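Beta-glucoside kinase (Listeria monocytogenes, PDB 4HTL) phosphorylates cellobiose at the expense of ATP, giving cellobiose-6'-phosphate, and may also regulate transcription of the cellobiose-PTS operon. Local coordinates at residues G25-T30 against A280-A285; I60-P65 against E91-E96; C109-E114 against G143-G148; A205-H210 against T248-F253. All coordinates share one frame; numbering follows the deposited sequence.

Contact 1: G25-T30 against A280-A285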
loop_
_atom_site.group_PDB
_atom_site.type_symbol
_atom_site.label_atom_id
_atom_site.label_comp_id
_atom_site.label_asym_id
_atom_site.label_seq_id
_atom_site.Cartn_x
_atom_site.Cartn_y
_atom_site.Cartn_z
ATOM N N GLY A 25 4.717 15.893 25.799
ATOM C CA GLY A 25 4.214 16.613 24.613
ATOM C C GLY A 25 3.854 18.066 24.870
ATOM O O GLY A 25 3.353 18.770 23.960
ATOM N N GLU A 26 4.069 18.515 26.113
ATOM C CA GLU A 26 3.930 19.934 26.441
ATOM C C GLU A 26 5.099 20.675 25.774
ATOM O O GLU A 26 6.286 20.356 25.986
ATOM C CB GLU A 26 3.915 20.187 27.946
ATOM C CG GLU A 26 3.744 21.673 28.257
ATOM C CD GLU A 26 3.750 21.975 29.725
ATOM O OE1 GLU A 26 3.798 21.027 30.553
ATOM O OE2 GLU A 26 3.728 23.184 30.042
ATOM N N ILE A 27 4.755 21.638 24.929
ATOM C CA ILE A 27 5.741 22.434 24.205
ATOM C C ILE A 27 5.871 23.764 24.924
ATOM O O ILE A 27 4.956 24.594 24.863
ATOM C CB ILE A 27 5.308 22.641 22.740
ATOM C CG1 ILE A 27 5.273 21.297 22.039
ATOM C CG2 ILE A 27 6.283 23.552 22.007
ATOM C CD1 ILE A 27 4.760 21.364 20.615
ATOM N N ILE A 28 7.004 23.958 25.603
ATOM C CA ILE A 28 7.160 25.054 26.563
ATOM C C ILE A 28 7.765 26.297 25.936
ATOM O O ILE A 28 7.681 27.375 26.524
ATOM C CB ILE A 28 7.930 24.605 27.844
ATOM C CG1 ILE A 28 9.378 24.251 27.557
ATOM C CG2 ILE A 28 7.242 23.408 28.507
ATOM C CD1 ILE A 28 10.238 24.067 28.792
ATOM N N LEU A 29 8.307 26.165 24.726
ATOM C CA LEU A 29 8.856 27.292 23.962
ATOM C C LEU A 29 8.784 26.941 22.485
ATOM O O LEU A 29 8.996 25.782 22.109
ATOM C CB LEU A 29 10.314 27.601 24.386
ATOM C CG LEU A 29 10.993 28.839 23.759
ATOM C CD1 LEU A 29 11.741 29.653 24.812
ATOM C CD2 LEU A 29 11.910 28.492 22.586
ATOM N N THR A 30 8.451 27.913 21.654
ATOM C CA THR A 30 8.508 27.746 20.192
ATOM C C THR A 30 9.283 28.896 19.512
ATOM O O THR A 30 9.479 29.974 20.082
ATOM C CB THR A 30 7.129 27.715 19.548
ATOM O OG1 THR A 30 6.474 28.941 19.816
ATOM C CG2 THR A 30 6.282 26.553 20.075
ATOM N N ALA A 280 2.164 18.840 14.765
ATOM C CA ALA A 280 2.358 17.393 14.526
ATOM C C ALA A 280 3.790 16.958 14.226
ATOM O O ALA A 280 4.250 15.938 14.769
ATOM C CB ALA A 280 1.379 16.829 13.502
ATOM N N GLY A 281 4.485 17.693 13.362
ATOM C CA GLY A 281 5.882 17.353 13.051
ATOM C C GLY A 281 6.750 17.364 14.302
ATOM O O GLY A 281 7.504 16.438 14.516
ATOM N N LEU A 282 6.668 18.443 15.103
ATOM C CA LEU A 282 7.445 18.538 16.317
ATOM C C LEU A 282 7.134 17.415 17.267
ATOM O O LEU A 282 8.038 16.764 17.828
ATOM C CB LEU A 282 7.190 19.885 17.035
ATOM C CG LEU A 282 7.588 21.161 16.293
ATOM C CD1 LEU A 282 7.033 22.380 17.043
ATOM C CD2 LEU A 282 9.106 21.237 16.091
ATOM N N LEU A 283 5.842 17.183 17.462
ATOM C CA LEU A 283 5.410 16.183 18.435
ATOM C C LEU A 283 5.794 14.767 17.983
ATOM O O LEU A 283 6.303 13.956 18.789
ATOM C CB LEU A 283 3.909 16.309 18.667
ATOM C CG LEU A 283 3.411 17.573 19.348
ATOM C CD1 LEU A 283 1.891 17.727 19.140
ATOM C CD2 LEU A 283 3.803 17.576 20.825
ATOM N N GLY A 284 5.648 14.484 16.708
ATOM C CA GLY A 284 6.045 13.154 16.225
ATOM C C GLY A 284 7.531 12.912 16.261
ATOM O O GLY A 284 7.994 11.785 16.532
ATOM N N ALA A 285 8.301 13.972 16.005
ATOM C CA ALA A 285 9.764 13.879 16.087
ATOM C C ALA A 285 10.117 13.477 17.517
ATOM O O ALA A 285 10.960 12.609 17.741
ATOM C CB ALA A 285 10.416 15.207 15.705
#
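Ile27 reaches from the first residue of strand 27-34 to helix 280-293, where its delta methyl meets the ends of Leu282 and Leu283. Its CG1 branch lies beside the backbone N and anti to the carbonyl carbon (chi1 -64°), and the extended outer torsion sends CD1 on toward the helix. Ile27 CD1 comes within 3.9 Å of Leu283 CD2, the same methyl that lies 4.2 Å from Ile27 CG1. These two side chains are inclined to each other, and their contact is limited to CG1 and CD1 of the isoleucine. Leu282, one residue earlier on the helix, offers a looser contact: its CD1 is 4.4 Å from Ile27 CD1. The helix belongs to the C-terminal part of the chain, and the strand is the outermost of a mixed five-stranded sheet, ordered 27-34, 15-21, 6-11, 59-64, 101-105, in the actin-like ATPase fold of ROK kinases. The chain's last helix thus returns to the sheet built from its first strands. Leu282 also packs against Ala8 and Asp10 of strand 6-11, residues assigned by similarity to the ATP site, while Leu283 extends to Leu117 of helix 106-117. Just before the strand, the carbonyl O of Gly25 sits 3.4 Å from Leu283 CD2, a polar atom against a methyl with no hydrogen bond between them. Gly25 has a positive phi of 98°, a backbone shape that favours glycine.

Contact 2: I60-P65 against E91-E96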
loop_
_atom_site.group_PDB
_atom_site.type_symbol
_atom_site.label_atom_id
_atom_site.label_comp_id
_atom_site.label_asym_id
_atom_site.label_seq_id
_atom_site.Cartn_x
_atom_site.Cartn_y
_atom_site.Cartn_z
ATOM N N ILE A 60 17.740 16.128 21.096
ATOM C CA ILE A 60 17.321 16.788 19.861
ATOM C C ILE A 60 16.529 15.801 19.007
ATOM O O ILE A 60 16.969 14.662 18.817
ATOM C CB ILE A 60 18.519 17.337 19.048
ATOM C CG1 ILE A 60 19.384 18.328 19.879
ATOM C CG2 ILE A 60 18.022 17.987 17.753
ATOM C CD1 ILE A 60 20.712 18.696 19.234
ATOM N N ALA A 61 15.372 16.252 18.499
ATOM C CA ALA A 61 14.448 15.433 17.704
ATOM C C ALA A 61 14.131 16.212 16.435
ATOM O O ALA A 61 13.780 17.397 16.488
ATOM C CB ALA A 61 13.158 15.160 18.488
ATOM N N VAL A 62 14.296 15.562 15.295
ATOM C CA VAL A 62 14.096 16.201 13.993
ATOM C C VAL A 62 13.044 15.475 13.164
ATOM O O VAL A 62 13.058 14.220 13.061
ATOM C CB VAL A 62 15.430 16.244 13.198
ATOM C CG1 VAL A 62 15.236 16.916 11.826
ATOM C CG2 VAL A 62 16.534 16.914 14.034
ATOM N N SER A 63 12.175 16.279 12.528
ATOM C CA SER A 63 11.261 15.841 11.486
ATOM C C SER A 63 11.770 16.488 10.166
ATOM O O SER A 63 11.811 17.720 10.021
ATOM C CB SER A 63 9.827 16.286 11.822
ATOM O OG SER A 63 8.982 16.384 10.702
ATOM N N ALA A 64 12.161 15.663 9.212
ATOM C CA ALA A 64 12.810 16.124 8.002
ATOM C C ALA A 64 12.139 15.581 6.757
ATOM O O ALA A 64 11.731 14.412 6.734
ATOM C CB ALA A 64 14.287 15.686 8.017
ATOM N N PRO A 65 12.089 16.390 5.677
ATOM C CA PRO A 65 11.598 15.802 4.425
ATOM C C PRO A 65 12.545 14.799 3.815
ATOM O O PRO A 65 13.735 14.737 4.160
ATOM C CB PRO A 65 11.340 17.008 3.516
ATOM C CG PRO A 65 12.235 18.070 4.046
ATOM C CD PRO A 65 12.432 17.813 5.521
ATOM N N GLU A 91 24.412 12.557 12.834
ATOM C CA GLU A 91 25.822 12.620 13.228
ATOM C C GLU A 91 26.343 14.050 13.275
ATOM O O GLU A 91 27.186 14.364 14.104
ATOM C CB GLU A 91 26.682 11.788 12.306
ATOM C CG GLU A 91 26.519 10.303 12.530
ATOM C CD GLU A 91 27.305 9.474 11.536
ATOM O OE1 GLU A 91 27.271 8.239 11.683
ATOM O OE2 GLU A 91 27.941 10.037 10.609
ATOM N N TRP A 92 25.846 14.905 12.381
ATOM C CA TRP A 92 26.206 16.319 12.385
ATOM C C TRP A 92 25.794 16.967 13.676
ATOM O O TRP A 92 26.605 17.629 14.327
ATOM C CB TRP A 92 25.568 17.041 11.194
ATOM C CG TRP A 92 26.028 18.469 11.042
ATOM C CD1 TRP A 92 27.165 18.927 10.392
ATOM C CD2 TRP A 92 25.357 19.685 11.540
ATOM N NE1 TRP A 92 27.251 20.307 10.456
ATOM C CE2 TRP A 92 26.192 20.820 11.125
ATOM C CE3 TRP A 92 24.189 19.933 12.240
ATOM C CZ2 TRP A 92 25.851 22.140 11.430
ATOM C CZ3 TRP A 92 23.855 21.263 12.540
ATOM C CH2 TRP A 92 24.671 22.341 12.145
ATOM N N LEU A 93 24.534 16.762 14.064
ATOM C CA LEU A 93 23.985 17.364 15.276
ATOM C C LEU A 93 24.649 16.797 16.544
ATOM O O LEU A 93 24.874 17.535 17.510
ATOM C CB LEU A 93 22.454 17.195 15.317
ATOM C CG LEU A 93 21.606 18.104 14.405
ATOM C CD1 LEU A 93 20.151 17.611 14.281
ATOM C CD2 LEU A 93 21.654 19.532 14.926
ATOM N N GLU A 94 24.969 15.501 16.533
ATOM C CA GLU A 94 25.684 14.871 17.649
ATOM C C GLU A 94 27.072 15.491 17.818
ATOM O O GLU A 94 27.501 15.769 18.946
ATOM C CB GLU A 94 25.832 13.363 17.436
ATOM C CG GLU A 94 24.557 12.573 17.613
ATOM C CD GLU A 94 24.692 11.136 17.161
ATOM O OE1 GLU A 94 25.553 10.841 16.300
ATOM O OE2 GLU A 94 23.905 10.310 17.660
ATOM N N ALA A 95 27.763 15.711 16.699
ATOM C CA ALA A 95 29.107 16.279 16.718
ATOM C C ALA A 95 29.048 17.744 17.168
ATOM O O ALA A 95 29.901 18.202 17.902
ATOM C CB ALA A 95 29.772 16.173 15.344
ATOM N N GLU A 96 28.044 18.478 16.696
ATOM C CA GLU A 96 27.898 19.881 17.045
ATOM C C GLU A 96 27.539 20.121 18.510
ATOM O O GLU A 96 27.897 21.164 19.041
ATOM C CB GLU A 96 26.838 20.545 16.164
ATOM C CG GLU A 96 27.248 20.716 14.712
ATOM C CD GLU A 96 28.350 21.731 14.523
ATOM O OE1 GLU A 96 28.296 22.810 15.159
ATOM O OE2 GLU A 96 29.272 21.444 13.727
#
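Strand 60-64 and helix 91-96 come closest in backbone at Ile60 and Leu93, whose CA atoms are 8.1 Å apart, a spacing filled by side chains without any hydrogen bond across. Together they form part of a beta-alpha-beta crossover: strand 59-64 runs parallel to its neighbour 101-105, and the connection between them includes helix 89-97 as well as a small antiparallel sheet. Leu93 is the one helical residue here that bridges the gap. Its CG lies beside the backbone N, anti to the carbonyl carbon (chi1 -76°), and its CD1 rests on two residues that point from the same face of the strand. Ile60 meets that methyl with its CG2 branch, at 4.1 Å from Leu93 CD1, whereas its longer CG1 arm is not the branch in touch. Val101 of the adjacent strand also packs against Leu93, which broadens the apolar floor beneath the helix. The intervening Ala61 faces the other way, onto helix 280-293, so this part of the sheet is covered by a helix on both faces. Beside them on the adjoining strand 6-11, Phe9 touches Ile60 and Ile11 touches Val62; Phe9 and Ile11 are assigned to the ATP site by similarity. Val62 turns its CG1 anti to the backbone N and leaves CG2 to make the tightest touch, with Val62 CG2 3.7 Å from Leu93 CD1.

Contact 3: C109-E114 against G143-G148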
loop_
_atom_site.group_PDB
_atom_site.type_symbol
_atom_site.label_atom_id
_atom_site.label_comp_id
_atom_site.label_asym_id
_atom_site.label_seq_id
_atom_site.Cartn_x
_atom_site.Cartn_y
_atom_site.Cartn_z
ATOM N N CYS A 109 6.552 11.523 11.012
ATOM C CA CYS A 109 6.424 12.213 12.295
ATOM C C CYS A 109 4.973 12.684 12.525
ATOM O O CYS A 109 4.421 12.501 13.599
ATOM C CB CYS A 109 7.390 13.393 12.381
ATOM S SG CYS A 109 9.091 12.905 12.664
ATOM N N ALA A 110 4.321 13.206 11.505
ATOM C CA ALA A 110 2.960 13.674 11.674
ATOM C C ALA A 110 2.052 12.495 11.974
ATOM O O ALA A 110 1.114 12.636 12.767
ATOM C CB ALA A 110 2.445 14.444 10.446
ATOM N N LEU A 111 2.327 11.331 11.385
ATOM C CA LEU A 111 1.535 10.160 11.726
ATOM C C LEU A 111 1.776 9.770 13.202
ATOM O O LEU A 111 0.858 9.432 13.908
ATOM C CB LEU A 111 1.862 9.001 10.821
ATOM C CG LEU A 111 1.027 7.729 11.049
ATOM C CD1 LEU A 111 0.820 6.962 9.748
ATOM C CD2 LEU A 111 1.705 6.825 12.106
ATOM N N LEU A 112 3.029 9.799 13.617
ATOM C CA LEU A 112 3.375 9.459 14.989
ATOM C C LEU A 112 2.693 10.382 15.996
ATOM O O LEU A 112 2.301 9.918 17.063
ATOM C CB LEU A 112 4.888 9.419 15.173
ATOM C CG LEU A 112 5.655 8.268 14.476
ATOM C CD1 LEU A 112 7.170 8.479 14.621
ATOM C CD2 LEU A 112 5.215 6.858 14.869
ATOM N N ALA A 113 2.523 11.658 15.648
ATOM C CA ALA A 113 1.765 12.580 16.493
ATOM C C ALA A 113 0.310 12.084 16.638
ATOM O O ALA A 113 -0.279 12.096 17.754
ATOM C CB ALA A 113 1.844 14.014 15.998
ATOM N N GLU A 114 -0.261 11.656 15.520
ATOM C CA GLU A 114 -1.614 11.097 15.529
ATOM C C GLU A 114 -1.745 9.850 16.439
ATOM O O GLU A 114 -2.736 9.706 17.190
ATOM C CB GLU A 114 -2.090 10.802 14.079
ATOM C CG GLU A 114 -3.609 10.897 13.905
ATOM C CD GLU A 114 -4.136 12.286 14.118
ATOM O OE1 GLU A 114 -4.907 12.509 15.073
ATOM O OE2 GLU A 114 -3.740 13.134 13.322
ATOM N N GLY A 143 0.383 -2.204 13.916
ATOM C CA GLY A 143 0.799 -1.483 15.119
ATOM C C GLY A 143 2.172 -0.851 15.015
ATOM O O GLY A 143 2.721 -0.467 16.035
ATOM N N GLU A 144 2.693 -0.683 13.788
ATOM C CA GLU A 144 4.039 -0.161 13.517
ATOM C C GLU A 144 4.044 0.756 12.295
ATOM O O GLU A 144 3.328 0.482 11.349
ATOM C CB GLU A 144 4.953 -1.319 13.119
ATOM C CG GLU A 144 5.639 -2.056 14.227
ATOM C CD GLU A 144 6.654 -2.986 13.631
ATOM O OE1 GLU A 144 7.759 -2.498 13.270
ATOM O OE2 GLU A 144 6.309 -4.172 13.465
ATOM N N LEU A 145 4.901 1.794 12.291
ATOM C CA LEU A 145 5.128 2.564 11.114
ATOM C C LEU A 145 5.755 1.664 10.014
ATOM O O LEU A 145 6.656 0.862 10.288
ATOM C CB LEU A 145 6.054 3.721 11.502
ATOM C CG LEU A 145 6.445 4.819 10.567
ATOM C CD1 LEU A 145 5.247 5.652 10.114
ATOM C CD2 LEU A 145 7.510 5.667 11.274
ATOM N N VAL A 146 5.272 1.842 8.787
ATOM C CA VAL A 146 5.864 1.164 7.655
ATOM C C VAL A 146 6.738 2.188 6.943
ATOM O O VAL A 146 6.260 3.088 6.293
ATOM C CB VAL A 146 4.807 0.579 6.702
ATOM C CG1 VAL A 146 5.487 0.037 5.434
ATOM C CG2 VAL A 146 3.919 -0.461 7.406
ATOM N N ARG A 147 8.041 2.016 7.050
ATOM C CA ARG A 147 9.002 2.965 6.446
ATOM C C ARG A 147 9.494 2.509 5.082
ATOM O O ARG A 147 9.971 3.312 4.321
ATOM C CB ARG A 147 10.190 3.175 7.357
ATOM C CG ARG A 147 9.832 3.739 8.713
ATOM C CD ARG A 147 11.068 3.989 9.533
ATOM N NE ARG A 147 10.786 4.332 10.908
ATOM C CZ ARG A 147 10.451 3.443 11.838
ATOM N NH1 ARG A 147 10.343 2.150 11.531
ATOM N NH2 ARG A 147 10.237 3.834 13.063
ATOM N N GLY A 148 9.418 1.188 4.840
ATOM C CA GLY A 148 9.877 0.544 3.645
ATOM C C GLY A 148 11.333 0.062 3.702
ATOM O O GLY A 148 12.081 0.368 4.628
#
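Leu145 projects from the short strand 144-145, outermost of its sheet within this chain, toward two successive leucines, Leu111 and Leu112, of helix 106-117. The nearest backbone pair is Leu112 and Leu145, with their CA atoms 8.1 Å apart. Leaving the strand, Leu145 CB already faces the helix and lies 4.7 Å from Leu112 CD2. Its CG, placed anti to the backbone N (chi1 -175°), stays farther back, 4.9 Å from the same Leu112 CD2, and acts as the fork from which the methyls divide. One prong, Leu145 CD1, meets Leu111 CD2 at 4.2 Å. The other, Leu145 CD2, faces the end of Leu112, 4.4 Å from Leu112 CD1. These methyl contacts belong to one of two deposited conformers of Leu145 and are less certain. The leucine also packs on Glu104, at the end of strand 101-105, and Glu104 in turn takes a salt bridge from Arg147 NE. Of the helix leucines, Leu111 rests on Phe140 of strand 135-141 and Leu112 on Tyr287 of helix 280-293, so the three leucines belong to a buried apolar layer. The backbone O of Leu145 is bonded by Asn142 ND2 of the second subunit, which brings the dimer interface close behind this packing. Helix 106-117 follows the N-terminal sheet and here meets the C-terminal one, a join between the two sheet-bearing halves consistent with the two-domain, actin-like fold of ROK sugar kinases.

Contact 4: A205-H210 against T248-F253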
loop_
_atom_site.group_PDB
_atom_site.type_symbol
_atom_site.label_atom_id
_atom_site.label_comp_id
_atom_site.label_asym_id
_atom_site.label_seq_id
_atom_site.Cartn_x
_atom_site.Cartn_y
_atom_site.Cartn_z
ATOM N N ALA A 205 -15.318 29.484 -3.090
ATOM C CA ALA A 205 -16.406 30.444 -3.024
ATOM C C ALA A 205 -17.184 30.455 -4.334
ATOM O O ALA A 205 -18.421 30.418 -4.349
ATOM C CB ALA A 205 -15.893 31.858 -2.649
ATOM N N ASN A 206 -16.467 30.438 -5.449
ATOM C CA ASN A 206 -17.128 30.366 -6.737
ATOM C C ASN A 206 -17.875 29.052 -6.909
ATOM O O ASN A 206 -18.970 29.023 -7.403
ATOM C CB ASN A 206 -16.140 30.580 -7.861
ATOM C CG ASN A 206 -15.582 31.967 -7.857
ATOM O OD1 ASN A 206 -16.200 32.875 -7.333
ATOM N ND2 ASN A 206 -14.414 32.139 -8.436
ATOM N N TYR A 207 -17.286 27.968 -6.435
ATOM C CA TYR A 207 -17.964 26.671 -6.423
ATOM C C TYR A 207 -19.307 26.753 -5.669
ATOM O O TYR A 207 -20.345 26.294 -6.146
ATOM C CB TYR A 207 -17.022 25.659 -5.739
ATOM C CG TYR A 207 -17.604 24.291 -5.495
ATOM C CD1 TYR A 207 -17.803 23.408 -6.546
ATOM C CD2 TYR A 207 -17.886 23.835 -4.208
ATOM C CE1 TYR A 207 -18.359 22.171 -6.346
ATOM C CE2 TYR A 207 -18.430 22.577 -3.997
ATOM C CZ TYR A 207 -18.645 21.736 -5.055
ATOM O OH TYR A 207 -19.185 20.467 -4.889
ATOM N N ASP A 208 -19.269 27.319 -4.453
ATOM C CA ASP A 208 -20.474 27.437 -3.630
ATOM C C ASP A 208 -21.529 28.341 -4.263
ATOM O O ASP A 208 -22.742 28.184 -3.980
ATOM C CB ASP A 208 -20.120 27.948 -2.242
ATOM C CG ASP A 208 -19.408 26.924 -1.412
ATOM O OD1 ASP A 208 -19.520 25.715 -1.684
ATOM O OD2 ASP A 208 -18.698 27.335 -0.508
ATOM N N ALA A 209 -21.080 29.251 -5.144
ATOM C CA ALA A 209 -21.977 30.118 -5.928
ATOM C C ALA A 209 -22.356 29.504 -7.303
ATOM O O ALA A 209 -22.926 30.184 -8.181
ATOM C CB ALA A 209 -21.344 31.492 -6.091
ATOM N N HIS A 210 -22.065 28.218 -7.483
ATOM C CA HIS A 210 -22.465 27.452 -8.663
ATOM C C HIS A 210 -21.871 27.921 -9.943
ATOM O O HIS A 210 -22.520 27.853 -10.994
ATOM C CB HIS A 210 -23.978 27.363 -8.782
ATOM C CG HIS A 210 -24.656 27.042 -7.482
ATOM N ND1 HIS A 210 -24.504 25.867 -6.864
ATOM C CD2 HIS A 210 -25.505 27.800 -6.686
ATOM C CE1 HIS A 210 -25.231 25.856 -5.730
ATOM N NE2 HIS A 210 -25.836 27.042 -5.614
ATOM N N THR A 248 -7.756 21.177 4.506
ATOM C CA THR A 248 -8.557 21.531 5.700
ATOM C C THR A 248 -9.010 23.007 5.757
ATOM O O THR A 248 -9.854 23.367 6.591
ATOM C CB THR A 248 -7.835 21.212 7.034
ATOM O OG1 THR A 248 -6.811 22.196 7.324
ATOM C CG2 THR A 248 -7.275 19.836 7.004
ATOM N N SER A 249 -8.453 23.846 4.893
ATOM C CA SER A 249 -8.940 25.237 4.692
ATOM C C SER A 249 -10.388 25.218 4.143
ATOM O O SER A 249 -11.043 26.232 4.145
ATOM C CB SER A 249 -8.043 26.046 3.729
ATOM O OG SER A 249 -8.074 25.510 2.402
ATOM N N ARG A 250 -10.860 24.052 3.703
ATOM C CA ARG A 250 -12.275 23.849 3.312
ATOM C C ARG A 250 -12.995 23.180 4.519
ATOM O O ARG A 250 -12.842 21.991 4.773
ATOM C CB ARG A 250 -12.336 22.988 2.040
ATOM C CG ARG A 250 -13.739 22.586 1.586
ATOM C CD ARG A 250 -14.529 23.768 1.117
ATOM N NE ARG A 250 -15.798 23.366 0.520
ATOM C CZ ARG A 250 -16.689 24.228 0.048
ATOM N NH1 ARG A 250 -16.476 25.522 0.211
ATOM N NH2 ARG A 250 -17.824 23.800 -0.510
ATOM N N PRO A 251 -13.825 23.933 5.236
ATOM C CA PRO A 251 -14.413 23.432 6.482
ATOM C C PRO A 251 -15.222 22.128 6.349
ATOM O O PRO A 251 -15.198 21.308 7.250
ATOM C CB PRO A 251 -15.318 24.580 6.912
ATOM C CG PRO A 251 -14.561 25.754 6.438
ATOM C CD PRO A 251 -14.113 25.370 5.060
ATOM N N THR A 252 -15.937 21.979 5.239
ATOM C CA THR A 252 -16.822 20.866 4.991
ATOM C C THR A 252 -16.200 19.778 4.113
ATOM O O THR A 252 -16.886 18.896 3.630
ATOM C CB THR A 252 -18.107 21.389 4.352
ATOM O OG1 THR A 252 -17.759 22.098 3.151
ATOM C CG2 THR A 252 -18.915 22.264 5.359
ATOM N N PHE A 253 -14.882 19.771 3.979
ATOM C CA PHE A 253 -14.297 18.836 3.004
ATOM C C PHE A 253 -14.526 17.381 3.328
ATOM O O PHE A 253 -14.731 16.603 2.412
ATOM C CB PHE A 253 -12.819 19.120 2.677
ATOM C CG PHE A 253 -11.834 18.380 3.541
ATOM C CD1 PHE A 253 -11.349 17.115 3.173
ATOM C CD2 PHE A 253 -11.352 18.958 4.703
ATOM C CE1 PHE A 253 -10.434 16.453 3.980
ATOM C CE2 PHE A 253 -10.434 18.300 5.514
ATOM C CZ PHE A 253 -9.981 17.043 5.153
#
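Asp208 and Arg250 meet end-on in a two-pronged salt bridge, each carboxylate oxygen taking one guanidinium nitrogen. Arg250 reaches across with CG anti to N (chi1 175°) and a bend at chi2. Arg250 NH2 gives a nearly straight bond of 2.8 Å to Asp208 OD1 (172° at the hydrogen), which accepts on its syn lone pair. Arg250 NH1 bonds Asp208 OD2 at 3.0 Å, again from the syn side but 22° above the carboxylate plane. The two flat groups are nearly coplanar. The third nitrogen, NE, pairs with Glu256 OE1, so Arg250 lies between two acids that probably fix its rotation. That same Glu256 oxygen also bonds Thr252 OG1. Tyr207 brings its ring edge to the arginine: Tyr207 CD2 is 3.7 Å from Arg250 NH2, which lies in the ring plane. A Schellman motif with His210 as its positive-phi residue closes the first helix, with bonds Asp211 N to Asn206 O and His210 N to Tyr207 O. A type I turn from Arg250 to Phe253 leads into the second. At the surface, the pair therefore ties the C-terminal end of helix 200-208, whose Tyr207 leans on helix 212-236, to the loop joining strand 240-244 to helix 253-261.

Contacts 1 and 3 involve helices 280-293 and 106-117, which pack on each other; contact 2 lies on the other face of the N-terminal sheet, under helix 89-97. All three have no hydrogen bond or charge pair across their segments and rest chiefly on methyl contacts; contacts 2 and 3 are buried, contact 1 partly so. Contacts 1 and 2 both reach that sheet and touch where Ala285 and Gly281 pack on Ala61 and Ser63. Contact 3 joins this group through Cys109, whose SG lies 3.6 Å from Ser63 CB. Contact 4 stands apart on the surface, its centre about 40 Å from that of contact 2, and holds by charge. Along the sequence, contact 1 encloses the other three.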